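PDB 2PBZ: 5-formaminoimidazole-4-carboxamide-1-(Beta)-D-ribofuranosyl 5'-monophosphate synthetase from Thermococcus kodakarensis, which binds ATP and is probably a magnesium- or manganese-dependent ligase forming a carbon-nitrogen bond in purine biosynthesis, on the way to IMP. Local coordinates for residues His67-Phe70 and Val71-Gly75; Ile76-Ile79 and Glu80-Lys83; Ser10-Ser13 and Leu14-Leu18; Arg36-Tyr39 and Ser40-Ile44. All blocks are in the same frame, centred on the assembly; numbering follows the deposited sequence.

Contact 1. Residues His67-Phe70 and Val71-Gly75; sequences HGSF and VAYLG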
loop_
_atom_site.group_PDB
_atom_site.type_symbol
_atom_site.label_atom_id
_atom_site.label_comp_id
_atom_site.label_asym_id
_atom_site.label_seq_id
_atom_site.Cartn_x
_atom_site.Cartn_y
_atom_site.Cartn_z
ATOM N N HIS A 67 -2.499 23.814 2.626
ATOM C CA HIS A 67 -2.416 22.442 3.118
ATOM C C HIS A 67 -2.404 22.448 4.646
ATOM O O HIS A 67 -2.604 23.489 5.257
ATOM C CB HIS A 67 -1.179 21.728 2.544
ATOM C CG HIS A 67 0.128 22.383 2.875
ATOM N ND1 HIS A 67 1.050 22.723 1.911
ATOM C CD2 HIS A 67 0.679 22.734 4.059
ATOM C CE1 HIS A 67 2.110 23.258 2.484
ATOM N NE2 HIS A 67 1.910 23.275 3.789
ATOM N N GLY A 68 -2.165 21.297 5.268
ATOM C CA GLY A 68 -2.201 21.218 6.721
ATOM C C GLY A 68 -1.174 21.950 7.564
ATOM O O GLY A 68 -1.129 21.751 8.766
ATOM N N SER A 69 -0.352 22.799 6.965
ATOM C CA SER A 69 0.666 23.513 7.738
ATOM C C SER A 69 0.391 24.999 7.797
ATOM O O SER A 69 0.888 25.690 8.686
ATOM C CB SER A 69 2.065 23.295 7.134
ATOM O OG SER A 69 2.499 21.948 7.254
ATOM N N PHE A 70 -0.412 25.481 6.854
ATOM C CA PHE A 70 -0.727 26.902 6.768
ATOM C C PHE A 70 -1.183 27.625 8.026
ATOM O O PHE A 70 -0.793 28.757 8.259
ATOM C CB PHE A 70 -1.726 27.138 5.645
ATOM C CG PHE A 70 -1.094 27.179 4.299
ATOM C CD1 PHE A 70 -0.365 26.089 3.826
ATOM C CD2 PHE A 70 -1.151 28.332 3.528
ATOM C CE1 PHE A 70 0.303 26.152 2.604
ATOM C CE2 PHE A 70 -0.487 28.410 2.302
ATOM C CZ PHE A 70 0.242 27.322 1.839
ATOM N N VAL A 71 -2.004 26.987 8.842
ATOM C CA VAL A 71 -2.457 27.654 10.054
ATOM C C VAL A 71 -1.363 27.600 11.116
ATOM O O VAL A 71 -1.224 28.511 11.942
ATOM C CB VAL A 71 -3.749 27.005 10.594
ATOM C CG1 VAL A 71 -4.151 27.660 11.920
ATOM C CG2 VAL A 71 -4.867 27.141 9.550
ATOM N N ALA A 72 -0.579 26.533 11.083
ATOM C CA ALA A 72 0.490 26.369 12.045
ATOM C C ALA A 72 1.652 27.313 11.697
ATOM O O ALA A 72 2.472 27.643 12.553
ATOM C CB ALA A 72 0.950 24.907 12.058
ATOM N N TYR A 73 1.705 27.749 10.440
ATOM C CA TYR A 73 2.755 28.661 9.965
ATOM C C TYR A 73 2.209 30.079 9.875
ATOM O O TYR A 73 2.959 31.056 9.909
ATOM C CB TYR A 73 3.245 28.267 8.569
ATOM C CG TYR A 73 4.324 27.208 8.516
ATOM C CD1 TYR A 73 4.119 26.022 7.828
ATOM C CD2 TYR A 73 5.574 27.419 9.106
ATOM C CE1 TYR A 73 5.127 25.061 7.723
ATOM C CE2 TYR A 73 6.601 26.459 9.008
ATOM C CZ TYR A 73 6.366 25.280 8.311
ATOM O OH TYR A 73 7.359 24.328 8.179
ATOM N N LEU A 74 0.895 30.183 9.737
ATOM C CA LEU A 74 0.240 31.475 9.620
ATOM C C LEU A 74 -1.109 31.371 10.331
ATOM O O LEU A 74 -1.827 30.369 10.183
ATOM C CB LEU A 74 0.007 31.804 8.142
ATOM C CG LEU A 74 1.056 31.302 7.151
ATOM C CD1 LEU A 74 0.444 31.217 5.759
ATOM C CD2 LEU A 74 2.286 32.207 7.182
ATOM N N GLY A 75 -1.470 32.389 11.101
ATOM C CA GLY A 75 -2.752 32.310 11.776
ATOM C C GLY A 75 -3.907 32.222 10.791
ATOM O O GLY A 75 -3.730 32.403 9.585
#
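The backbone carbonyls of Ser69, just before helix 70-73, and of Phe70, its first residue, receive the amides of Tyr73 and Leu74. Both bonds are short but weak, since the N-H groups point well off their acceptors. Tyr73 N lies 2.8 Å from Ser69 O. Leu74 N lies 2.7 Å from Phe70 O, with an angle of 126° at the hydrogen. Tyr73 N also makes a long, weak bond to Phe70 O, so its single N-H is divided between two carbonyls. The polar end of Ser69 turns elsewhere, its OG being hydrogen-bonded to Ser10 OG in the loop after strand 5-8. That leaves Ser69 CB against the ring of Tyr73, 3.5 Å from CD1. With CG beside its own backbone N (chi1 -85°), Tyr73 carries this ring back alongside Ser69.

The segment illustrates how a type I beta turn, His67 to Phe70, can lead straight into a single helical turn, 70-73, within a Rossmann-like domain. The turn is closed by a weak bond from Phe70 N to His67 O. Within it, Phe70 CE1 sits 3.4 Å over the centre of one imidazole face of His67, while His67 CD2 lies in the plane of the Phe70 ring, at its edge.

Farther out, Phe70 and Leu74 run side by side in the same direction, CD2 of the phenylalanine meeting CD1 of the leucine at 4.0 Å. Phe70 continues onto Thr7 of strand 5-8, and both it and Leu74 pack on Ile79 of helix 76-80.

Contact 2. Residues Ile76-Ile79 and Glu80-Lys83; sequences IEAI and EKAK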
loop_
_atom_site.group_PDB
_atom_site.type_symbol
_atom_site.label_atom_id
_atom_site.label_comp_id
_atom_site.label_asym_id
_atom_site.label_seq_id
_atom_site.Cartn_x
_atom_site.Cartn_y
_atom_site.Cartn_z
ATOM N N ILE A 76 -5.097 31.949 11.316
ATOM C CA ILE A 76 -6.305 31.862 10.496
ATOM C C ILE A 76 -6.702 33.261 10.011
ATOM O O ILE A 76 -7.228 33.427 8.896
ATOM C CB ILE A 76 -7.456 31.264 11.313
ATOM C CG1 ILE A 76 -6.959 30.006 12.031
ATOM C CG2 ILE A 76 -8.619 30.938 10.403
ATOM C CD1 ILE A 76 -8.025 29.286 12.855
ATOM N N GLU A 77 -6.448 34.255 10.863
ATOM C CA GLU A 77 -6.742 35.662 10.587
ATOM C C GLU A 77 -5.990 36.147 9.355
ATOM O O GLU A 77 -6.581 36.658 8.387
ATOM C CB GLU A 77 -6.311 36.557 11.762
ATOM C CG GLU A 77 -7.053 36.369 13.078
ATOM C CD GLU A 77 -6.908 34.975 13.651
ATOM O OE1 GLU A 77 -5.780 34.415 13.622
ATOM O OE2 GLU A 77 -7.933 34.454 14.145
ATOM N N ALA A 78 -4.669 36.002 9.424
ATOM C CA ALA A 78 -3.785 36.428 8.360
ATOM C C ALA A 78 -4.195 35.868 7.007
ATOM O O ALA A 78 -4.228 36.590 6.005
ATOM C CB ALA A 78 -2.341 36.021 8.692
ATOM N N ILE A 79 -4.541 34.587 6.993
ATOM C CA ILE A 79 -4.933 33.897 5.760
ATOM C C ILE A 79 -6.241 34.414 5.167
ATOM O O ILE A 79 -6.334 34.653 3.952
ATOM C CB ILE A 79 -5.049 32.380 6.004
ATOM C CG1 ILE A 79 -3.664 31.826 6.385
ATOM C CG2 ILE A 79 -5.585 31.683 4.772
ATOM C CD1 ILE A 79 -3.709 30.491 7.056
ATOM N N GLU A 80 -7.259 34.575 6.014
ATOM C CA GLU A 80 -8.543 35.068 5.532
ATOM C C GLU A 80 -8.441 36.494 5.019
ATOM O O GLU A 80 -9.229 36.898 4.164
ATOM C CB GLU A 80 -9.598 34.970 6.621
ATOM C CG GLU A 80 -10.237 33.584 6.708
ATOM C CD GLU A 80 -10.990 33.368 8.014
ATOM O OE1 GLU A 80 -12.059 33.984 8.185
ATOM O OE2 GLU A 80 -10.504 32.598 8.874
ATOM N N LYS A 81 -7.465 37.245 5.522
ATOM C CA LYS A 81 -7.273 38.621 5.080
ATOM C C LYS A 81 -6.032 38.727 4.194
ATOM O O LYS A 81 -5.610 39.835 3.835
ATOM C CB LYS A 81 -7.121 39.558 6.281
ATOM C CG LYS A 81 -5.804 39.416 6.994
ATOM C CD LYS A 81 -5.762 40.210 8.285
ATOM C CE LYS A 81 -4.471 39.919 9.048
ATOM N NZ LYS A 81 -4.554 40.339 10.481
ATOM N N ALA A 82 -5.442 37.578 3.854
ATOM C CA ALA A 82 -4.252 37.549 3.010
ATOM C C ALA A 82 -4.509 38.184 1.640
ATOM O O ALA A 82 -5.633 38.188 1.138
ATOM C CB ALA A 82 -3.754 36.111 2.839
ATOM N N LYS A 83 -3.437 38.698 1.044
ATOM C CA LYS A 83 -3.497 39.351 -0.252
ATOM C C LYS A 83 -3.394 38.367 -1.419
ATOM O O LYS A 83 -3.987 38.584 -2.481
ATOM C CB LYS A 83 -2.368 40.384 -0.345
ATOM C CG LYS A 83 -2.717 41.622 -1.140
ATOM C CD LYS A 83 -1.471 42.400 -1.557
ATOM C CE LYS A 83 -0.695 41.637 -2.622
ATOM N NZ LYS A 83 0.447 42.429 -3.146
#
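The amide of Lys81 is shared by two carbonyls: its N lies 3.1 Å from Glu77 O in a sound helical bond, and a weaker one reaches Ala78 O at 3.3 Å. This is the C-terminal end of the short helix 76-80, where i-to-i+4 bonding gives way to i-to-i+3. The preceding link is regular, with Glu80 N donating to Ile76 O at 164°.

Glu80 doubles back along the same edge. Its chain is extended beyond CG and runs beside Ile76, pointing the same way, with Glu80 CD 4.2 Å from Ile76 CG2. The oxygen OE1 makes a long, weak ion pair with Lys94. An alanine here would probably leave Lys94 without this distant partner and uncover the flank of Ile76 along which the glutamate chain runs.

Lys81 lays its aliphatic stem across the helix end: CG, held between the backbone N and the carbonyl carbon (chi1 72°), comes 3.2 Å from Glu77 O, and CE rests on Ala78 CA.

The last bond, Ala82 N to Ile79 O, arrives from above the carbonyl plane, and Ala82 CB settles 3.2 Å from that same Ile79 O.

Contact 3. Residues Ser10-Ser13 and Leu14-Leu18; sequences SHSS and LQILL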
loop_
_atom_site.group_PDB
_atom_site.type_symbol
_atom_site.label_atom_id
_atom_site.label_comp_id
_atom_site.label_asym_id
_atom_site.label_seq_id
_atom_site.Cartn_x
_atom_site.Cartn_y
_atom_site.Cartn_z
ATOM N N SER A 10 6.192 21.538 2.905
ATOM C CA SER A 10 5.885 20.613 3.987
ATOM C C SER A 10 4.510 20.040 3.715
ATOM O O SER A 10 3.867 20.395 2.725
ATOM C CB SER A 10 5.862 21.327 5.330
ATOM O OG SER A 10 4.822 22.285 5.354
ATOM N N HIS A 11 4.071 19.156 4.607
ATOM C CA HIS A 11 2.771 18.500 4.500
ATOM C C HIS A 11 2.562 17.701 3.201
ATOM O O HIS A 11 2.677 16.478 3.189
ATOM C CB HIS A 11 1.644 19.527 4.647
ATOM C CG HIS A 11 0.280 18.911 4.725
ATOM N ND1 HIS A 11 -0.219 18.343 5.877
ATOM C CD2 HIS A 11 -0.670 18.725 3.777
ATOM C CE1 HIS A 11 -1.415 17.837 5.635
ATOM N NE2 HIS A 11 -1.712 18.055 4.368
ATOM N N SER A 12 2.245 18.394 2.117
ATOM C CA SER A 12 2.003 17.732 0.846
ATOM C C SER A 12 2.395 18.590 -0.347
ATOM O O SER A 12 1.760 18.517 -1.390
ATOM C CB SER A 12 0.523 17.379 0.746
ATOM O OG SER A 12 -0.261 18.544 0.870
ATOM N N SER A 13 3.440 19.398 -0.185
ATOM C CA SER A 13 3.902 20.269 -1.248
ATOM C C SER A 13 4.540 19.509 -2.391
ATOM O O SER A 13 4.579 20.008 -3.516
ATOM C CB SER A 13 4.895 21.296 -0.706
ATOM O OG SER A 13 6.076 20.695 -0.203
ATOM N N LEU A 14 5.032 18.305 -2.109
ATOM C CA LEU A 14 5.667 17.478 -3.131
ATOM C C LEU A 14 4.623 17.027 -4.119
ATOM O O LEU A 14 4.784 17.151 -5.333
ATOM C CB LEU A 14 6.324 16.258 -2.493
ATOM C CG LEU A 14 7.471 16.603 -1.542
ATOM C CD1 LEU A 14 7.911 15.368 -0.793
ATOM C CD2 LEU A 14 8.628 17.202 -2.329
ATOM N N GLN A 15 3.543 16.489 -3.572
ATOM C CA GLN A 15 2.416 16.016 -4.351
ATOM C C GLN A 15 1.845 17.199 -5.134
ATOM O O GLN A 15 1.602 17.111 -6.334
ATOM C CB GLN A 15 1.366 15.475 -3.397
ATOM C CG GLN A 15 0.191 14.833 -4.048
ATOM C CD GLN A 15 -0.982 14.707 -3.099
ATOM O OE1 GLN A 15 -0.826 14.799 -1.875
ATOM N NE2 GLN A 15 -2.160 14.501 -3.653
ATOM N N ILE A 16 1.645 18.307 -4.435
ATOM C CA ILE A 16 1.106 19.522 -5.032
ATOM C C ILE A 16 1.936 20.053 -6.200
ATOM O O ILE A 16 1.400 20.257 -7.291
ATOM C CB ILE A 16 0.956 20.637 -3.967
ATOM C CG1 ILE A 16 -0.125 20.251 -2.962
ATOM C CG2 ILE A 16 0.619 21.968 -4.640
ATOM C CD1 ILE A 16 -0.220 21.169 -1.783
ATOM N N LEU A 17 3.235 20.270 -5.974
ATOM C CA LEU A 17 4.120 20.783 -7.027
ATOM C C LEU A 17 4.290 19.823 -8.204
ATOM O O LEU A 17 4.299 20.246 -9.349
ATOM C CB LEU A 17 5.487 21.149 -6.445
ATOM C CG LEU A 17 5.522 22.254 -5.378
ATOM C CD1 LEU A 17 6.959 22.601 -5.027
ATOM C CD2 LEU A 17 4.808 23.489 -5.883
ATOM N N LEU A 18 4.415 18.531 -7.929
ATOM C CA LEU A 18 4.571 17.560 -8.998
ATOM C C LEU A 18 3.325 17.586 -9.869
ATOM O O LEU A 18 3.413 17.538 -11.088
ATOM C CB LEU A 18 4.799 16.155 -8.421
ATOM C CG LEU A 18 4.808 14.951 -9.375
ATOM C CD1 LEU A 18 5.801 15.169 -10.501
ATOM C CD2 LEU A 18 5.158 13.691 -8.604
#
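Ser12 O accepts the amide of Ile16 in a nearly straight bond, 3.1 Å from Ile16 N at 163°, and Ser13 O takes Leu17 N at 2.8 Å and 167°. Neither donor lies in the plane of its carbonyl: Ile16 N is tilted modestly from it, Leu17 N more so. Around these oxygens the side chains close in. CG1 of Ile16, which stands beside its own backbone N (chi1 -67°), is brought to 3.0 Å from Ser12 O, and CD1 continues to Ser12 OG at 3.7 Å. Leu17 repeats the pattern one residue on, with CG 3.1 Å from Ser13 O.

These are the opening rungs of helix 13-22, the connection of a beta-alpha-beta unit between the parallel strands 5-8 and 27-31, consistent with a Rossmann-like fold. Ser12 occupies the N-cap position, yet its side chain makes no capping bond. The preceding loop is held by Ser10, whose O receives Ser13 N at 3.1 Å.

A second shell sets the helix in place. Ile16 and Ser13 both pack on Thr7 of strand 5-8, and Leu17 lies on Leu29 of strand 27-31. Replacing Ile16 by an alanine would probably open a gap between Ser12 and Thr7, leaving the helix start less firmly packed against the sheet. From outside the chain, the carboxylate of Glu221 of the second subunit bonds Ser13 OG through OE2 and Leu14 N through OE1, a position where the positive end of the helix is likely to suit its negative charge.

Contact 4. Residues Arg36-Tyr39 and Ser40-Ile44; sequences RPFY and SSLPI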
loop_
_atom_site.group_PDB
_atom_site.type_symbol
_atom_site.label_atom_id
_atom_site.label_comp_id
_atom_site.label_asym_id
_atom_site.label_seq_id
_atom_site.Cartn_x
_atom_site.Cartn_y
_atom_site.Cartn_z
ATOM N N ARG A 36 15.636 23.466 2.835
ATOM C CA ARG A 36 15.878 23.647 1.407
ATOM C C ARG A 36 16.850 22.715 0.684
ATOM O O ARG A 36 16.708 22.500 -0.514
ATOM C CB ARG A 36 16.283 25.086 1.090
ATOM C CG ARG A 36 17.664 25.483 1.516
ATOM C CD ARG A 36 18.210 26.588 0.604
ATOM N NE ARG A 36 18.856 26.048 -0.587
ATOM C CZ ARG A 36 19.933 25.264 -0.568
ATOM N NH1 ARG A 36 20.507 24.920 0.584
ATOM N NH2 ARG A 36 20.438 24.811 -1.709
ATOM N N PRO A 37 17.858 22.169 1.380
ATOM C CA PRO A 37 18.776 21.276 0.658
ATOM C C PRO A 37 18.002 20.190 -0.095
ATOM O O PRO A 37 18.179 19.976 -1.293
ATOM C CB PRO A 37 19.637 20.700 1.777
ATOM C CG PRO A 37 19.678 21.819 2.770
ATOM C CD PRO A 37 18.263 22.334 2.787
ATOM N N PHE A 38 17.115 19.517 0.626
ATOM C CA PHE A 38 16.294 18.471 0.039
ATOM C C PHE A 38 15.419 18.934 -1.131
ATOM O O PHE A 38 15.435 18.335 -2.205
ATOM C CB PHE A 38 15.399 17.857 1.108
ATOM C CG PHE A 38 14.382 16.926 0.554
ATOM C CD1 PHE A 38 14.769 15.737 -0.049
ATOM C CD2 PHE A 38 13.039 17.259 0.571
ATOM C CE1 PHE A 38 13.828 14.894 -0.629
ATOM C CE2 PHE A 38 12.095 16.423 -0.007
ATOM C CZ PHE A 38 12.495 15.236 -0.609
ATOM N N TYR A 39 14.641 19.987 -0.909
ATOM C CA TYR A 39 13.757 20.496 -1.939
ATOM C C TYR A 39 14.449 21.141 -3.140
ATOM O O TYR A 39 13.916 21.123 -4.245
ATOM C CB TYR A 39 12.756 21.486 -1.340
ATOM C CG TYR A 39 11.789 20.888 -0.344
ATOM C CD1 TYR A 39 12.082 20.864 1.014
ATOM C CD2 TYR A 39 10.570 20.360 -0.761
ATOM C CE1 TYR A 39 11.180 20.333 1.939
ATOM C CE2 TYR A 39 9.658 19.821 0.158
ATOM C CZ TYR A 39 9.964 19.814 1.502
ATOM O OH TYR A 39 9.050 19.304 2.401
ATOM N N SER A 40 15.632 21.709 -2.946
ATOM C CA SER A 40 16.313 22.333 -4.069
ATOM C C SER A 40 16.851 21.287 -5.032
ATOM O O SER A 40 17.117 21.580 -6.190
ATOM C CB SER A 40 17.443 23.241 -3.583
ATOM O OG SER A 40 18.341 22.534 -2.762
ATOM N N SER A 41 16.998 20.061 -4.557
ATOM C CA SER A 41 17.506 18.982 -5.399
ATOM C C SER A 41 16.390 18.363 -6.233
ATOM O O SER A 41 16.630 17.463 -7.031
ATOM C CB SER A 41 18.162 17.888 -4.537
ATOM O OG SER A 41 17.194 17.119 -3.839
ATOM N N LEU A 42 15.169 18.857 -6.049
ATOM C CA LEU A 42 14.020 18.329 -6.782
ATOM C C LEU A 42 13.711 19.075 -8.082
ATOM O O LEU A 42 13.492 20.279 -8.091
ATOM C CB LEU A 42 12.780 18.333 -5.878
ATOM C CG LEU A 42 12.954 17.625 -4.541
ATOM C CD1 LEU A 42 11.717 17.774 -3.721
ATOM C CD2 LEU A 42 13.271 16.164 -4.770
ATOM N N PRO A 43 13.676 18.354 -9.200
ATOM C CA PRO A 43 13.396 18.939 -10.508
ATOM C C PRO A 43 11.983 19.486 -10.666
ATOM O O PRO A 43 11.623 19.969 -11.725
ATOM C CB PRO A 43 13.647 17.774 -11.465
ATOM C CG PRO A 43 14.664 16.971 -10.759
ATOM C CD PRO A 43 14.149 16.972 -9.349
ATOM N N ILE A 44 11.170 19.411 -9.627
ATOM C CA ILE A 44 9.798 19.890 -9.756
ATOM C C ILE A 44 9.600 21.329 -9.300
ATOM O O ILE A 44 8.502 21.883 -9.439
ATOM C CB ILE A 44 8.810 18.991 -8.980
ATOM C CG1 ILE A 44 9.224 18.940 -7.513
ATOM C CG2 ILE A 44 8.759 17.602 -9.616
ATOM C CD1 ILE A 44 8.190 18.343 -6.595
#
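Leu42 CD1 touches two aromatic side chains, 4.0 Å from Phe38 CE2 and 4.1 Å from Tyr39 CD2. The leucine crosses Phe38 at a slant but runs side by side with Tyr39, pointing the same way. The aromatic pair is itself close-fitting, for Phe38 CD2 stands 3.7 Å over the centre of one Tyr39 face. Phe38 turns its CG away from its backbone N (chi1 171°), which carries the ring along the helix toward the leucine. In the backbone, Leu42 N bonds Tyr39 O at 3.2 Å from above the carbonyl plane.

Helix 36-40 sets a buried flank against a polar one; it lies on the connection between the parallel strands 27-31 and 47-50 of the Rossmann-like domain. Its buried flank reaches the second subunit as well: Tyr39 OH bonds Glu221 there, and Phe38 meets edge-to-face the ring of Tyr228 of that subunit, on which Ser41 also packs.

The partly exposed flank is held by polar contacts rather than by apolar packing. Ser40 N donates to Arg36 O at 2.8 Å, nearly along the C=O axis, while Ser40 OG lies near both Arg36 O and Pro37 O without the choice between them being settled. The guanidinium of Arg36 comes alongside, its NH2 3.3 Å from Ser40 OG, but too poorly angled for a bond. Ser41 OG, by contrast, donates firmly to Phe38 O at 2.7 Å.

How the contacts relate
From the N terminus the four contacts follow in series, none nested or crossed, and each closes a local turn in the N-terminal, Rossmann-like part of the chain. Contact 3 comes first, leading out of strand 5-8 into helix 13-22; contact 4 ends the short helix ahead of strand 47-50. The two touch through Leu14 and Leu42, and both meet the second subunit. Farther on, contact 1 bends the loop after strand 47-50 into helix 70-73 and returns to contact 3, where His67 meets His11. Contact 2 finishes the next helix, joined to contact 1 by Val71 against Ile76. Contacts 2 and 4 lie farthest apart, about 28 Å between centres.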